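Local coordinates for protein pyridoxine 4-oxidase (Mesorhizobium loti, PDB 4HA6) that oxidises pyridoxine at its 4-position alcohol as an FAD-dependent member of the GMC oxidoreductase family, at residues 183-188 / 309-314. Sequence-based numbering, arbitrary orientation.
Sequences NSLNIR and SRLQHS. With PXM (4-(aminomethyl)-5-(hydroxymethyl)-2-methylpyridin-3-ol), chain J.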
loop_
_atom_site.group_PDB
_atom_site.type_symbol
_atom_site.label_atom_id
_atom_site.label_comp_id
_atom_site.label_asym_id
_atom_site.label_seq_id
_atom_site.Cartn_x
_atom_site.Cartn_y
_atom_site.Cartn_z
ATOM N N ASN A 183 -3.996 -15.508 -4.138
ATOM C CA ASN A 183 -4.013 -14.406 -3.182
ATOM C C ASN A 183 -5.289 -14.415 -2.361
ATOM O O ASN A 183 -6.371 -14.629 -2.903
ATOM C CB ASN A 183 -3.920 -13.060 -3.908
ATOM C CG ASN A 183 -2.697 -12.960 -4.798
ATOM O OD1 ASN A 183 -1.686 -13.600 -4.540
ATOM N ND2 ASN A 183 -2.791 -12.157 -5.857
ATOM N N SER A 184 -5.169 -14.188 -1.056
ATOM C CA SER A 184 -6.341 -13.912 -0.233
ATOM C C SER A 184 -6.873 -12.543 -0.633
ATOM O O SER A 184 -6.086 -11.666 -1.010
ATOM C CB SER A 184 -5.981 -13.933 1.254
ATOM O OG SER A 184 -5.438 -15.201 1.630
ATOM N N LEU A 185 -8.193 -12.364 -0.561
ATOM C CA LEU A 185 -8.836 -11.146 -1.071
ATOM C C LEU A 185 -9.882 -10.577 -0.110
ATOM O O LEU A 185 -10.568 -11.335 0.588
ATOM C CB LEU A 185 -9.510 -11.426 -2.412
ATOM C CG LEU A 185 -8.644 -11.865 -3.588
ATOM C CD1 LEU A 185 -9.521 -12.336 -4.725
ATOM C CD2 LEU A 185 -7.775 -10.718 -4.043
ATOM N N ASN A 186 -10.011 -9.251 -0.078
ATOM C CA ASN A 186 -11.089 -8.630 0.693
ATOM C C ASN A 186 -12.336 -8.547 -0.162
ATOM O O ASN A 186 -12.653 -7.485 -0.712
ATOM C CB ASN A 186 -10.721 -7.232 1.201
ATOM C CG ASN A 186 -9.543 -7.238 2.163
ATOM O OD1 ASN A 186 -8.704 -6.334 2.127
ATOM N ND2 ASN A 186 -9.477 -8.251 3.036
ATOM N N ILE A 187 -13.020 -9.684 -0.280
ATOM C CA ILE A 187 -14.243 -9.819 -1.069
ATOM C C ILE A 187 -15.238 -10.616 -0.228
ATOM O O ILE A 187 -14.850 -11.541 0.494
ATOM C CB ILE A 187 -13.975 -10.558 -2.412
ATOM C CG1 ILE A 187 -12.988 -9.781 -3.286
ATOM C CG2 ILE A 187 -15.265 -10.784 -3.195
ATOM C CD1 ILE A 187 -12.714 -10.427 -4.647
ATOM N N ARG A 188 -16.509 -10.227 -0.281
ATOM C CA ARG A 188 -17.586 -10.987 0.349
ATOM C C ARG A 188 -18.815 -10.925 -0.554
ATOM O O ARG A 188 -19.234 -9.833 -0.962
ATOM C CB ARG A 188 -17.920 -10.445 1.746
ATOM C CG ARG A 188 -19.191 -11.052 2.347
ATOM C CD ARG A 188 -19.045 -11.320 3.842
ATOM N NE ARG A 188 -18.048 -12.356 4.110
ATOM C CZ ARG A 188 -17.532 -12.612 5.311
ATOM N NH1 ARG A 188 -17.917 -11.912 6.372
ATOM N NH2 ARG A 188 -16.623 -13.568 5.455
ATOM N N SER A 309 -10.851 -12.759 -15.724
ATOM C CA SER A 309 -10.778 -13.213 -14.334
ATOM C C SER A 309 -12.136 -13.131 -13.656
ATOM O O SER A 309 -12.911 -12.209 -13.914
ATOM C CB SER A 309 -9.754 -12.391 -13.542
ATOM O OG SER A 309 -9.793 -12.701 -12.153
ATOM N N ARG A 310 -12.420 -14.108 -12.798
ATOM C CA ARG A 310 -13.653 -14.075 -12.021
ATOM C C ARG A 310 -13.364 -13.488 -10.644
ATOM O O ARG A 310 -14.179 -13.589 -9.715
ATOM C CB ARG A 310 -14.267 -15.472 -11.931
ATOM C CG ARG A 310 -14.728 -15.994 -13.290
ATOM C CD ARG A 310 -14.806 -17.512 -13.312
ATOM N NE ARG A 310 -15.900 -18.041 -12.503
ATOM C CZ ARG A 310 -16.896 -18.781 -12.987
ATOM N NH1 ARG A 310 -16.936 -19.087 -14.279
ATOM N NH2 ARG A 310 -17.850 -19.223 -12.180
ATOM N N LEU A 311 -12.202 -12.852 -10.540
ATOM C CA LEU A 311 -11.778 -12.192 -9.320
ATOM C C LEU A 311 -11.239 -10.798 -9.644
ATOM O O LEU A 311 -12.017 -9.865 -9.917
ATOM C CB LEU A 311 -10.720 -13.039 -8.591
ATOM C CG LEU A 311 -11.209 -14.339 -7.934
ATOM C CD1 LEU A 311 -10.044 -15.206 -7.415
ATOM C CD2 LEU A 311 -12.182 -14.027 -6.817
ATOM N N GLN A 312 -9.910 -10.674 -9.653
ATOM C CA GLN A 312 -9.246 -9.372 -9.672
ATOM C C GLN A 312 -8.066 -9.287 -10.655
ATOM O O GLN A 312 -7.237 -8.367 -10.557
ATOM C CB GLN A 312 -8.750 -9.056 -8.259
ATOM C CG GLN A 312 -7.747 -10.095 -7.733
ATOM C CD GLN A 312 -6.506 -9.449 -7.128
ATOM O OE1 GLN A 312 -5.729 -10.100 -6.430
ATOM N NE2 GLN A 312 -6.315 -8.161 -7.400
ATOM N N HIS A 313 -7.991 -10.251 -11.577
ATOM C CA HIS A 313 -6.985 -10.291 -12.658
ATOM C C HIS A 313 -5.578 -10.731 -12.237
ATOM O O HIS A 313 -4.907 -11.477 -12.960
ATOM C CB HIS A 313 -6.916 -8.960 -13.429
ATOM C CG HIS A 313 -8.247 -8.471 -13.912
ATOM N ND1 HIS A 313 -8.882 -9.006 -15.011
ATOM C CD2 HIS A 313 -9.058 -7.489 -13.446
ATOM C CE1 HIS A 313 -10.031 -8.378 -15.199
ATOM N NE2 HIS A 313 -10.162 -7.455 -14.264
ATOM N N SER A 314 -5.124 -10.252 -11.085
ATOM C CA SER A 314 -3.816 -10.632 -10.565
ATOM C C SER A 314 -4.040 -11.572 -9.394
ATOM O O SER A 314 -4.110 -11.137 -8.244
ATOM C CB SER A 314 -3.061 -9.397 -10.101
ATOM O OG SER A 314 -1.735 -9.730 -9.745
HETATM N N1 PXM J . -1.104 -5.937 -9.414
HETATM C C2 PXM J . -0.918 -4.664 -9.070
HETATM C C2A PXM J . -0.411 -3.642 -10.038
HETATM C C3 PXM J . -1.222 -4.329 -7.760
HETATM O O3 PXM J . -1.047 -3.026 -7.351
HETATM C C4 PXM J . -1.694 -5.286 -6.836
HETATM C C5 PXM J . -1.864 -6.631 -7.278
HETATM C C5A PXM J . -2.376 -7.795 -6.452
HETATM O O5 PXM J . -2.226 -7.732 -5.076
HETATM C C6 PXM J . -1.547 -6.904 -8.613
HETATM C C4A PXM J . -1.988 -4.805 -5.443
HETATM N N4 PXM J . -0.936 -4.025 -4.860
#
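Methyl CD2 of L185 lies over the face of the Q312 amide, 3.2 Å from the atom modelled as OE1, with CG of the same glutamine 3.7 Å from that methyl. OE1 also lies 2.6 Å from the backbone O of S314, an improbable approach for two acceptors, so which end of this amide is oxygen remains doubtful. CG of Q312 sits between the backbone N and the carbonyl carbon (chi1 60°), and a bend at chi2 turns the amide toward both L185 and N183. The N183 amide crosses it with the planes 63° apart; its ND2 comes 2.9 Å from S314 O, while OD1 accepts from the backbone N of M317. Segment 183-188 thus packs behind the loop that carries S314 into the pyridoxamine pocket of this GMC oxidoreductase: 309-314 leads into strand 314-320 of the antiparallel sheet, and S309 opens an ST turn, its OG accepting from the amide of L311; the amide of H313 also donates to it. Beyond the amides, L185 CD1 meets L311 CD2 at 3.8 Å, and I187 CD1 reaches the same methyl less closely. With an alanine in place of Q312 the amide is gone, which would probably open a gap between CD2 of L185 and A89 of the flavin and substrate pockets and take away the group that the N183 amide crosses. From the strand's first residue, S314 OG touches ring carbon C6 of the bound pyridoxamine at 3.1 Å, and Q312 NE2 as modelled lies 4.1 Å from C5A of its hydroxymethyl arm.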